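Putative methyl-accepting chemotaxis signal transduction protein (Campylobacter jejuni subsp. jejuni serotype O:2, PDB 4XMR) probably acts as a chemotaxis receptor whose tandem-PAS sensory domain recognises amino acids, here isoleucine, and passes the signal across the membrane. Local coordinates at residues 47-52 with 147-152; 82-86 with 110-116; 115-120 with 153-157; 123-128 with 141-145. All coordinates share one frame; numbering follows the deposited sequence.

Contact 1: residues 47-52 with 147-152; sequences IANLPY and IYKDGK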
# COMPACT_ATOMS: atom_id res chain seq x y z
N ILE B 47 7.27 20.50 -8.83
CA ILE B 47 6.75 21.63 -9.60
C ILE B 47 7.37 22.95 -9.12
O ILE B 47 7.84 23.76 -9.92
CB ILE B 47 5.21 21.70 -9.55
CG1 ILE B 47 4.62 20.46 -10.24
CG2 ILE B 47 4.71 22.98 -10.22
CD1 ILE B 47 3.13 20.27 -10.01
N ALA B 48 7.39 23.13 -7.80
CA ALA B 48 7.92 24.35 -7.22
C ALA B 48 9.44 24.48 -7.40
O ALA B 48 9.99 25.57 -7.24
CB ALA B 48 7.53 24.44 -5.75
N ASN B 49 10.10 23.38 -7.74
CA ASN B 49 11.54 23.39 -8.00
C ASN B 49 11.88 23.95 -9.39
O ASN B 49 13.04 24.24 -9.68
CB ASN B 49 12.11 21.98 -7.86
CG ASN B 49 13.61 21.94 -7.97
OD1 ASN B 49 14.31 22.69 -7.29
ND2 ASN B 49 14.12 21.07 -8.84
N LEU B 50 10.88 24.07 -10.25
CA LEU B 50 11.06 24.73 -11.54
C LEU B 50 11.38 26.20 -11.30
O LEU B 50 10.91 26.78 -10.32
CB LEU B 50 9.80 24.61 -12.39
CG LEU B 50 9.50 23.22 -12.95
CD1 LEU B 50 8.09 23.20 -13.54
CD2 LEU B 50 10.53 22.79 -13.99
N PRO B 51 12.20 26.81 -12.17
CA PRO B 51 12.46 28.23 -11.96
C PRO B 51 11.20 29.08 -12.09
O PRO B 51 10.28 28.71 -12.83
CB PRO B 51 13.48 28.58 -13.05
CG PRO B 51 13.42 27.47 -14.03
CD PRO B 51 12.92 26.24 -13.32
N TYR B 52 11.16 30.20 -11.37
CA TYR B 52 9.98 31.07 -11.33
C TYR B 52 9.51 31.43 -12.75
O TYR B 52 8.31 31.39 -13.04
CB TYR B 52 10.29 32.32 -10.48
CG TYR B 52 9.14 33.29 -10.24
CD1 TYR B 52 8.91 34.34 -11.10
CD2 TYR B 52 8.32 33.17 -9.12
CE1 TYR B 52 7.88 35.23 -10.89
CE2 TYR B 52 7.28 34.06 -8.89
CZ TYR B 52 7.07 35.10 -9.79
OH TYR B 52 6.04 35.99 -9.59
N ILE B 147 0.18 25.48 -4.77
CA ILE B 147 1.59 25.53 -5.12
C ILE B 147 2.06 26.96 -5.10
O ILE B 147 1.50 27.81 -5.80
CB ILE B 147 1.85 24.97 -6.52
CG1 ILE B 147 1.16 23.62 -6.69
CG2 ILE B 147 3.35 24.87 -6.80
CD1 ILE B 147 1.60 22.59 -5.68
N TYR B 148 3.10 27.22 -4.32
CA TYR B 148 3.70 28.54 -4.24
C TYR B 148 5.12 28.51 -4.77
O TYR B 148 5.83 27.52 -4.61
CB TYR B 148 3.72 29.04 -2.80
CG TYR B 148 2.34 29.24 -2.24
CD1 TYR B 148 1.68 30.45 -2.39
CD2 TYR B 148 1.68 28.20 -1.59
CE1 TYR B 148 0.40 30.63 -1.89
CE2 TYR B 148 0.41 28.37 -1.09
CZ TYR B 148 -0.22 29.59 -1.24
OH TYR B 148 -1.49 29.73 -0.74
N LYS B 149 5.52 29.61 -5.40
CA LYS B 149 6.90 29.80 -5.84
C LYS B 149 7.33 31.18 -5.35
O LYS B 149 6.70 32.18 -5.69
CB LYS B 149 6.99 29.75 -7.36
CG LYS B 149 8.41 29.94 -7.91
CD LYS B 149 9.33 28.80 -7.51
CE LYS B 149 10.72 29.00 -8.10
NZ LYS B 149 11.63 27.85 -7.84
N ASP B 150 8.38 31.23 -4.55
CA ASP B 150 8.86 32.47 -3.96
C ASP B 150 7.72 33.21 -3.27
O ASP B 150 7.62 34.44 -3.34
CB ASP B 150 9.53 33.35 -5.02
CG ASP B 150 10.81 32.74 -5.56
OD1 ASP B 150 11.10 31.57 -5.23
OD2 ASP B 150 11.53 33.41 -6.32
N GLY B 151 6.86 32.44 -2.61
CA GLY B 151 5.75 32.99 -1.86
C GLY B 151 4.52 33.37 -2.66
O GLY B 151 3.53 33.84 -2.08
N LYS B 152 4.57 33.19 -3.97
CA LYS B 152 3.48 33.59 -4.85
C LYS B 152 2.70 32.38 -5.34
O LYS B 152 3.28 31.38 -5.77
CB LYS B 152 4.03 34.37 -6.05
CG LYS B 152 4.94 35.52 -5.66
CD LYS B 152 4.31 36.88 -5.91
CE LYS B 152 5.14 37.99 -5.29
NZ LYS B 152 4.98 39.31 -5.98
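Lys-149 stretches from the tip of a beta hairpin, closed by a type I' turn from Lys-149 to Lys-152, to the backbone where the long helix 9-48 runs out into the loop before helix 58-76. Its CB lies beside the ring of Tyr-52. CG, 3.5 Å from Tyr-52 CD2, meets that ring at its edge, near the plane. A bend at the second torsion (chi2 65°) then swings the rest of the chain toward the helix end: CD passes Ala-48 O at 3.3 Å, and CE rests against Leu-50 O and Tyr-52 N. At the tip, NZ donates two hydrogen bonds. The one from Lys-149 NZ to Ala-48 O (2.9 Å) is fairly straight at the acceptor, with a C=O...N angle of 159°; the one to Leu-50 O (2.8 Å from NZ) comes in above the carbonyl plane. One carbonyl at the helix end and one in the loop that follows thus share one ammonium group; the first bond would also suit the negative pole of the helix.

Farther in, Ala-48 CB sits 3.7 Å from Tyr-148 O. Ile-47 and Ile-147 cross at about a right angle, CG2 to CG2 at 4.1 Å, and both also touch Leu-157 of strand 152-162. At the last residue of the turn, the bent chain of Lys-152 passes Tyr-52 OH, with its CG 4.1 Å away.

Contact 2: residues 82-86 with 110-116; sequences YLGLN and IKTKDWY. With ILE (isoleucine), chain E.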
# COMPACT_ATOMS: atom_id res chain seq x y z
N TYR B 82 -3.29 17.25 -12.23
CA TYR B 82 -3.54 18.53 -12.86
C TYR B 82 -3.09 19.72 -12.04
O TYR B 82 -2.94 19.63 -10.82
CB TYR B 82 -5.03 18.68 -13.21
CG TYR B 82 -5.99 18.29 -12.11
CD1 TYR B 82 -6.40 16.98 -11.97
CD2 TYR B 82 -6.49 19.24 -11.22
CE1 TYR B 82 -7.28 16.60 -10.97
CE2 TYR B 82 -7.38 18.88 -10.22
CZ TYR B 82 -7.77 17.56 -10.11
OH TYR B 82 -8.66 17.23 -9.11
N LEU B 83 -2.89 20.83 -12.74
CA LEU B 83 -2.61 22.11 -12.10
C LEU B 83 -3.68 23.11 -12.51
O LEU B 83 -3.79 23.47 -13.69
CB LEU B 83 -1.22 22.62 -12.48
CG LEU B 83 -0.77 23.93 -11.83
CD1 LEU B 83 -0.68 23.80 -10.31
CD2 LEU B 83 0.55 24.43 -12.43
N GLY B 84 -4.49 23.54 -11.54
CA GLY B 84 -5.50 24.56 -11.79
C GLY B 84 -4.94 25.96 -11.60
O GLY B 84 -4.32 26.24 -10.58
N LEU B 85 -5.17 26.85 -12.56
CA LEU B 85 -4.65 28.22 -12.49
C LEU B 85 -5.71 29.23 -12.05
O LEU B 85 -6.90 28.97 -12.16
CB LEU B 85 -4.09 28.62 -13.87
CG LEU B 85 -3.06 27.66 -14.48
CD1 LEU B 85 -2.63 28.10 -15.87
CD2 LEU B 85 -1.85 27.48 -13.57
N ASN B 86 -5.27 30.40 -11.57
CA ASN B 86 -6.22 31.44 -11.15
C ASN B 86 -7.07 31.98 -12.29
O ASN B 86 -8.19 32.46 -12.07
CB ASN B 86 -5.52 32.60 -10.43
CG ASN B 86 -6.48 33.73 -10.06
OD1 ASN B 86 -7.39 33.55 -9.24
ND2 ASN B 86 -6.29 34.90 -10.66
N ILE B 110 -13.21 25.58 -12.29
CA ILE B 110 -12.44 25.14 -11.14
C ILE B 110 -12.47 26.06 -9.92
O ILE B 110 -12.40 25.58 -8.79
CB ILE B 110 -10.98 24.86 -11.51
CG1 ILE B 110 -10.26 26.16 -11.84
CG2 ILE B 110 -10.94 23.87 -12.65
CD1 ILE B 110 -8.77 26.02 -11.94
N LYS B 111 -12.60 27.37 -10.14
CA LYS B 111 -12.41 28.33 -9.05
C LYS B 111 -13.51 28.27 -8.00
O LYS B 111 -13.36 28.83 -6.92
CB LYS B 111 -12.25 29.75 -9.59
CG LYS B 111 -10.94 29.99 -10.32
CD LYS B 111 -10.75 31.45 -10.67
CE LYS B 111 -10.56 32.30 -9.43
NZ LYS B 111 -10.31 33.73 -9.78
N THR B 112 -14.60 27.58 -8.31
CA THR B 112 -15.68 27.43 -7.34
C THR B 112 -15.74 26.02 -6.78
O THR B 112 -16.68 25.67 -6.08
CB THR B 112 -17.05 27.81 -7.97
OG1 THR B 112 -17.20 27.14 -9.22
CG2 THR B 112 -17.16 29.33 -8.18
N LYS B 113 -14.72 25.21 -7.06
CA LYS B 113 -14.69 23.83 -6.58
C LYS B 113 -13.94 23.68 -5.27
O LYS B 113 -13.00 24.42 -4.99
CB LYS B 113 -14.11 22.90 -7.65
CG LYS B 113 -15.08 22.69 -8.79
CD LYS B 113 -14.58 21.69 -9.80
CE LYS B 113 -15.62 21.46 -10.89
NZ LYS B 113 -15.15 20.52 -11.95
N ASP B 114 -14.38 22.72 -4.46
CA ASP B 114 -13.82 22.54 -3.13
C ASP B 114 -12.34 22.19 -3.15
O ASP B 114 -11.57 22.75 -2.37
CB ASP B 114 -14.61 21.48 -2.34
CG ASP B 114 -15.73 22.08 -1.50
OD1 ASP B 114 -16.12 23.24 -1.76
OD2 ASP B 114 -16.21 21.40 -0.57
N TRP B 115 -11.93 21.30 -4.05
CA TRP B 115 -10.52 20.92 -4.10
C TRP B 115 -9.65 22.14 -4.37
O TRP B 115 -8.52 22.23 -3.90
CB TRP B 115 -10.24 19.80 -5.12
CG TRP B 115 -10.50 20.13 -6.57
CD1 TRP B 115 -11.59 19.74 -7.31
CD2 TRP B 115 -9.65 20.86 -7.47
NE1 TRP B 115 -11.48 20.21 -8.60
CE2 TRP B 115 -10.30 20.90 -8.72
CE3 TRP B 115 -8.41 21.50 -7.33
CZ2 TRP B 115 -9.75 21.54 -9.82
CZ3 TRP B 115 -7.86 22.13 -8.43
CH2 TRP B 115 -8.53 22.15 -9.66
N TYR B 116 -10.21 23.09 -5.11
CA TYR B 116 -9.48 24.30 -5.44
C TYR B 116 -9.55 25.28 -4.28
O TYR B 116 -8.52 25.71 -3.74
CB TYR B 116 -10.02 24.91 -6.74
CG TYR B 116 -9.26 26.12 -7.23
CD1 TYR B 116 -9.64 27.40 -6.86
CD2 TYR B 116 -8.18 25.98 -8.09
CE1 TYR B 116 -8.96 28.50 -7.30
CE2 TYR B 116 -7.48 27.08 -8.54
CZ TYR B 116 -7.88 28.34 -8.14
OH TYR B 116 -7.20 29.44 -8.59
N ILE E . -11.79 15.77 -10.68
CA ILE E . -11.67 17.21 -10.88
C ILE E . -13.07 17.80 -10.91
O ILE E . -13.27 18.98 -10.63
CB ILE E . -10.88 17.55 -12.17
CG1 ILE E . -10.47 19.02 -12.17
CG2 ILE E . -11.66 17.18 -13.42
CD1 ILE E . -9.47 19.39 -13.25
OXT ILE E . -14.04 17.08 -11.17
O HOH W 1 -7.77 31.79 -7.43
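Lys-111 NZ hydrogen-bonds to Asn-86 OD1 at 3.0 Å, lying above the plane of the amide carbonyl, and makes a weak second bond to Asn-86 O. The same OD1 accepts a hydrogen bond from a water 2.6 Å away, and that water's oxygen lies 2.7 Å from Tyr-116 OH, at the edge of the tyrosine ring.

A second polar cluster surrounds the bound isoleucine. One carboxylate oxygen, O, takes bonds from Lys-113 NZ (2.8 Å) and from Trp-115 NE1 (3.0 Å to the same O, N-H...O 156°); Lys-113 NZ is steadied further by Thr-134 OG1 and Leu-108 O.

Between the clusters the contact is apolar. Tyr-82 turns an edge to one face of Trp-115 in a T-shaped stack, six-membered ring centroids 4.9 Å apart and planes at 70°, while Tyr-116 CB covers the opposite indole face. Ligand CD1 sits over the centre of the Tyr-82 ring, whose OH is hydrogen-bonded to Asp-160. Ile-110 CD1 packs on Gly-84 CA at 3.6 Å, and the Trp-115 rim also lies against this glycine. Strand 80-84 and the start of helix 114-120 thereby form one wall of the amino-acid pocket of a PDC (PAS-like) sensor domain.

Contact 3: residues 115-120 with 153-157; sequences WYQEAL and IIGVL. With ILE (isoleucine), chain E.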
# COMPACT_ATOMS: atom_id res chain seq x y z
N TRP B 115 -11.93 21.30 -4.05
CA TRP B 115 -10.52 20.92 -4.10
C TRP B 115 -9.65 22.14 -4.37
O TRP B 115 -8.52 22.23 -3.90
CB TRP B 115 -10.24 19.80 -5.12
CG TRP B 115 -10.50 20.13 -6.57
CD1 TRP B 115 -11.59 19.74 -7.31
CD2 TRP B 115 -9.65 20.86 -7.47
NE1 TRP B 115 -11.48 20.21 -8.60
CE2 TRP B 115 -10.30 20.90 -8.72
CE3 TRP B 115 -8.41 21.50 -7.33
CZ2 TRP B 115 -9.75 21.54 -9.82
CZ3 TRP B 115 -7.86 22.13 -8.43
CH2 TRP B 115 -8.53 22.15 -9.66
N TYR B 116 -10.21 23.09 -5.11
CA TYR B 116 -9.48 24.30 -5.44
C TYR B 116 -9.55 25.28 -4.28
O TYR B 116 -8.52 25.71 -3.74
CB TYR B 116 -10.02 24.91 -6.74
CG TYR B 116 -9.26 26.12 -7.23
CD1 TYR B 116 -9.64 27.40 -6.86
CD2 TYR B 116 -8.18 25.98 -8.09
CE1 TYR B 116 -8.96 28.50 -7.30
CE2 TYR B 116 -7.48 27.08 -8.54
CZ TYR B 116 -7.88 28.34 -8.14
OH TYR B 116 -7.20 29.44 -8.59
N GLN B 117 -10.76 25.63 -3.86
CA GLN B 117 -10.92 26.64 -2.83
C GLN B 117 -10.35 26.23 -1.47
O GLN B 117 -9.74 27.05 -0.79
CB GLN B 117 -12.38 27.07 -2.72
CG GLN B 117 -12.80 27.97 -3.87
CD GLN B 117 -12.05 29.29 -3.89
OE1 GLN B 117 -11.83 29.92 -2.85
NE2 GLN B 117 -11.65 29.73 -5.08
N GLU B 118 -10.50 24.97 -1.11
CA GLU B 118 -10.00 24.53 0.20
C GLU B 118 -8.47 24.51 0.26
O GLU B 118 -7.88 24.77 1.31
CB GLU B 118 -10.59 23.18 0.59
CG GLU B 118 -12.09 23.23 0.85
CD GLU B 118 -12.45 24.22 1.94
OE1 GLU B 118 -11.76 24.24 2.98
OE2 GLU B 118 -13.41 24.99 1.75
N ALA B 119 -7.83 24.22 -0.87
CA ALA B 119 -6.37 24.20 -0.93
C ALA B 119 -5.79 25.58 -0.68
O ALA B 119 -4.70 25.70 -0.12
CB ALA B 119 -5.90 23.69 -2.28
N LEU B 120 -6.52 26.61 -1.09
CA LEU B 120 -6.08 27.99 -0.92
C LEU B 120 -6.28 28.49 0.51
O LEU B 120 -5.73 29.53 0.90
CB LEU B 120 -6.81 28.92 -1.90
CG LEU B 120 -6.55 28.67 -3.39
CD1 LEU B 120 -7.44 29.56 -4.23
CD2 LEU B 120 -5.09 28.91 -3.72
N ILE B 153 1.37 32.47 -5.29
CA ILE B 153 0.53 31.38 -5.73
C ILE B 153 0.70 31.15 -7.23
O ILE B 153 0.63 32.08 -8.04
CB ILE B 153 -0.97 31.62 -5.37
CG1 ILE B 153 -1.82 30.41 -5.72
CG2 ILE B 153 -1.51 32.89 -6.04
CD1 ILE B 153 -1.49 29.19 -4.89
N ILE B 154 0.98 29.90 -7.59
CA ILE B 154 1.07 29.50 -8.99
C ILE B 154 -0.24 28.85 -9.42
O ILE B 154 -0.74 29.06 -10.53
CB ILE B 154 2.24 28.52 -9.21
CG1 ILE B 154 3.57 29.20 -8.86
CG2 ILE B 154 2.25 27.97 -10.64
CD1 ILE B 154 3.77 30.55 -9.55
N GLY B 155 -0.82 28.05 -8.53
CA GLY B 155 -2.06 27.38 -8.84
C GLY B 155 -2.29 26.31 -7.81
O GLY B 155 -1.59 26.25 -6.80
N VAL B 156 -3.30 25.49 -8.06
CA VAL B 156 -3.63 24.40 -7.16
C VAL B 156 -3.42 23.07 -7.87
O VAL B 156 -4.02 22.80 -8.92
CB VAL B 156 -5.06 24.51 -6.63
CG1 VAL B 156 -5.39 23.29 -5.78
CG2 VAL B 156 -5.23 25.81 -5.82
N LEU B 157 -2.54 22.25 -7.31
CA LEU B 157 -2.30 20.89 -7.78
C LEU B 157 -3.42 19.98 -7.31
O LEU B 157 -3.83 20.05 -6.14
CB LEU B 157 -0.99 20.39 -7.20
CG LEU B 157 -0.65 18.93 -7.44
CD1 LEU B 157 -0.36 18.68 -8.92
CD2 LEU B 157 0.54 18.52 -6.58
N ILE E . -11.79 15.77 -10.68
CA ILE E . -11.67 17.21 -10.88
C ILE E . -13.07 17.80 -10.91
O ILE E . -13.27 18.98 -10.63
CB ILE E . -10.88 17.55 -12.17
CG1 ILE E . -10.47 19.02 -12.17
CG2 ILE E . -11.66 17.18 -13.42
CD1 ILE E . -9.47 19.39 -13.25
OXT ILE E . -14.04 17.08 -11.17
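Trp-115 O lies 3.8 Å from Val-156 CG1 and accepts a hydrogen bond from Ser-144 OG of strand 139-149, so a buried helix carbonyl gets a polar partner from the sheet beside an apolar one. Between the two segments themselves the contact is packing, and Val-156 carries most of it.

With its first torsion at 175°, Val-156 sets CG1 anti to the backbone N and sends its two methyls to different neighbours. CG1 meets Ala-119 CB at 3.6 Å and the benzo edge of the Trp-115 indole, in its plane, with CZ3 at 3.8 Å from CG1. CG2 lies over the face of the Tyr-116 ring in a CH-pi contact, 4.1 Å from the ring centroid and 28° off the normal; the same methyl also touches Leu-120 CD2 at 3.7 Å. The valine is therefore wedged among four helix side chains. Leu-120 CD2 reaches on to Ile-153 CD1, 3.8 Å away, the two side chains crossing at about a right angle near the surface.

Between Ile-153 and Val-156, Ile-154 and Gly-155 both face Ile-147 in a classic beta bulge. Trp-115 and Tyr-116 belong to the turn of the helix nearest the ligand, whereas Leu-120 covers the end of the strand close to the hairpin tip.

The axes of segments 115-120 and 153-157 come within 8.5 Å, their N-to-C directions 118° apart. A short helix thus covers a central strand of the antiparallel sheet on one face, while Leu-157 packs on helix 9-48 from the other, as in the PAS-like fold of PDC sensor domains.

Contact 4: residues 123-128 with 141-145; sequences NDIFVT and ITYSK
Val-127 and Tyr-143 stand side by side, pointing the same way, as a non-hydrogen-bonded antiparallel pair. Val-127 CG1 fills the notch between Ile-141 CG2 (3.7 Å) and the tyrosine ring, with Tyr-143 CE2 at 3.9 Å from CG1, while Val-127 CG2 lies 3.8 Å from Tyr-143 CD2. Ile-125 supplies the next bump: its CG2 comes near the plane of the Tyr-143 ring at its edge, beside CB, and its CG1 crosses Lys-145 CD at 3.8 Å, where the lysine chain bends back. Lys-145 NZ then makes a weak bond to Asn-123 O and a salt bridge to Glu-44.

Phe-126 and Ser-144 share the other face of the sheet. Phe-126 CB lies 3.6 Å from Ser-144 OG, but the phenyl ring leads away from strand 139-149, with Ser-144 OG left near its plane at one edge. A water donates to both Phe-126 O and Ser-144 OG, and Ser-144 OG also bonds to Trp-115 O. Phe-126 and Ser-144 exchange a pair of backbone bonds, N to O at 2.9 Å each way.

Farther along, Thr-128 N bonds to Thr-142 O at 2.9 Å. In return Thr-142 N uses Thr-128 OG1 (3.0 Å, N-H...O 162°), a side-chain oxygen that chi1 of 69° sets between its own backbone N and carbonyl carbon. Thr-128 CG2 fills the hollow beside Thr-142 CB.

This hairpin forms one margin of the sheet within the chain: helix 9-48 covers Ile-125 and Tyr-143, helix 114-120 lies over Phe-126, Thr-128, Thr-142 and Ser-144, and strand 152-162 pairs with the far side of 139-149.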
# COMPACT_ATOMS: atom_id res chain seq x y z
N ASN B 123 -2.37 25.37 4.41
CA ASN B 123 -1.01 24.98 4.09
C ASN B 123 -0.98 23.50 3.76
O ASN B 123 -0.01 22.99 3.21
CB ASN B 123 -0.11 25.23 5.30
CG ASN B 123 0.84 26.39 5.09
OD1 ASN B 123 0.69 27.17 4.15
ND2 ASN B 123 1.83 26.50 5.97
N ASP B 124 -2.06 22.82 4.11
CA ASP B 124 -2.09 21.37 4.09
C ASP B 124 -2.59 20.83 2.76
O ASP B 124 -3.14 21.55 1.93
CB ASP B 124 -3.00 20.85 5.21
CG ASP B 124 -2.52 21.28 6.58
OD1 ASP B 124 -1.29 21.42 6.77
OD2 ASP B 124 -3.38 21.46 7.47
N ILE B 125 -2.37 19.53 2.57
CA ILE B 125 -3.08 18.81 1.54
C ILE B 125 -4.54 18.76 1.96
O ILE B 125 -4.85 18.52 3.13
CB ILE B 125 -2.55 17.39 1.38
CG1 ILE B 125 -1.12 17.44 0.87
CG2 ILE B 125 -3.44 16.57 0.44
CD1 ILE B 125 -0.48 16.12 0.83
N PHE B 126 -5.42 19.04 1.01
CA PHE B 126 -6.83 18.86 1.22
C PHE B 126 -7.27 17.55 0.60
O PHE B 126 -6.90 17.24 -0.54
CB PHE B 126 -7.64 20.02 0.64
CG PHE B 126 -9.10 19.94 0.94
CD1 PHE B 126 -9.58 20.22 2.21
CD2 PHE B 126 -10.00 19.56 -0.04
CE1 PHE B 126 -10.93 20.13 2.49
CE2 PHE B 126 -11.36 19.46 0.24
CZ PHE B 126 -11.82 19.76 1.50
N VAL B 127 -8.05 16.78 1.34
CA VAL B 127 -8.59 15.52 0.84
C VAL B 127 -10.10 15.67 0.73
O VAL B 127 -10.78 15.89 1.73
CB VAL B 127 -8.28 14.36 1.79
CG1 VAL B 127 -8.78 13.04 1.20
CG2 VAL B 127 -6.79 14.30 2.11
N THR B 128 -10.63 15.58 -0.48
CA THR B 128 -12.06 15.72 -0.68
C THR B 128 -12.79 14.45 -0.29
O THR B 128 -12.23 13.35 -0.34
CB THR B 128 -12.42 15.99 -2.16
OG1 THR B 128 -12.16 14.82 -2.94
CG2 THR B 128 -11.63 17.15 -2.70
N ILE B 141 -11.39 10.32 -5.16
CA ILE B 141 -10.96 11.12 -4.04
C ILE B 141 -9.84 12.00 -4.57
O ILE B 141 -8.92 11.51 -5.24
CB ILE B 141 -10.42 10.24 -2.91
CG1 ILE B 141 -11.55 9.39 -2.32
CG2 ILE B 141 -9.74 11.10 -1.83
CD1 ILE B 141 -11.06 8.17 -1.55
N THR B 142 -9.94 13.30 -4.29
CA THR B 142 -8.96 14.27 -4.76
C THR B 142 -8.07 14.75 -3.62
O THR B 142 -8.57 15.09 -2.53
CB THR B 142 -9.65 15.47 -5.42
OG1 THR B 142 -10.36 15.02 -6.58
CG2 THR B 142 -8.64 16.53 -5.84
N TYR B 143 -6.77 14.76 -3.88
CA TYR B 143 -5.78 15.31 -2.98
C TYR B 143 -5.32 16.59 -3.64
O TYR B 143 -4.86 16.56 -4.78
CB TYR B 143 -4.62 14.34 -2.81
CG TYR B 143 -5.09 13.00 -2.29
CD1 TYR B 143 -5.62 12.04 -3.15
CD2 TYR B 143 -5.07 12.71 -0.93
CE1 TYR B 143 -6.09 10.84 -2.68
CE2 TYR B 143 -5.55 11.49 -0.45
CZ TYR B 143 -6.05 10.56 -1.34
OH TYR B 143 -6.52 9.34 -0.91
N SER B 144 -5.45 17.73 -2.97
CA SER B 144 -5.05 18.98 -3.58
C SER B 144 -4.12 19.79 -2.68
O SER B 144 -4.11 19.63 -1.46
CB SER B 144 -6.25 19.82 -4.01
OG SER B 144 -7.06 20.16 -2.90
N LYS B 145 -3.33 20.65 -3.31
CA LYS B 145 -2.35 21.44 -2.60
C LYS B 145 -2.04 22.69 -3.38
O LYS B 145 -1.76 22.62 -4.58
CB LYS B 145 -1.07 20.64 -2.36
CG LYS B 145 -0.06 21.38 -1.51
CD LYS B 145 0.66 20.44 -0.56
CE LYS B 145 0.94 21.11 0.78
NZ LYS B 145 1.64 22.43 0.65
O HOH W 2 -8.68 18.00 -2.66

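All four contacts reach one antiparallel sheet. Contacts 2 and 3 are closest, with centres about 6 Å apart: they share Trp-115 and Tyr-116, and Gly-84 N lies 2.8 Å from Val-156 O between neighbouring strands. Contact 4 joins them through Ser-144 OG, 2.7 Å from Trp-115 O, and through Thr-142, whose side chain is about 4 Å from the bound isoleucine and bonds to Tyr-131 and Asp-160 of the pocket. Contact 1 stands apart from the ligand, the Ile-47 side chain being about 13 Å from it. Yet Ile-147 N lies 2.8 Å from Gly-155 O of contact 3, which ties the strand that packs on the end of helix 9-48 to the strand beneath helix 114-120.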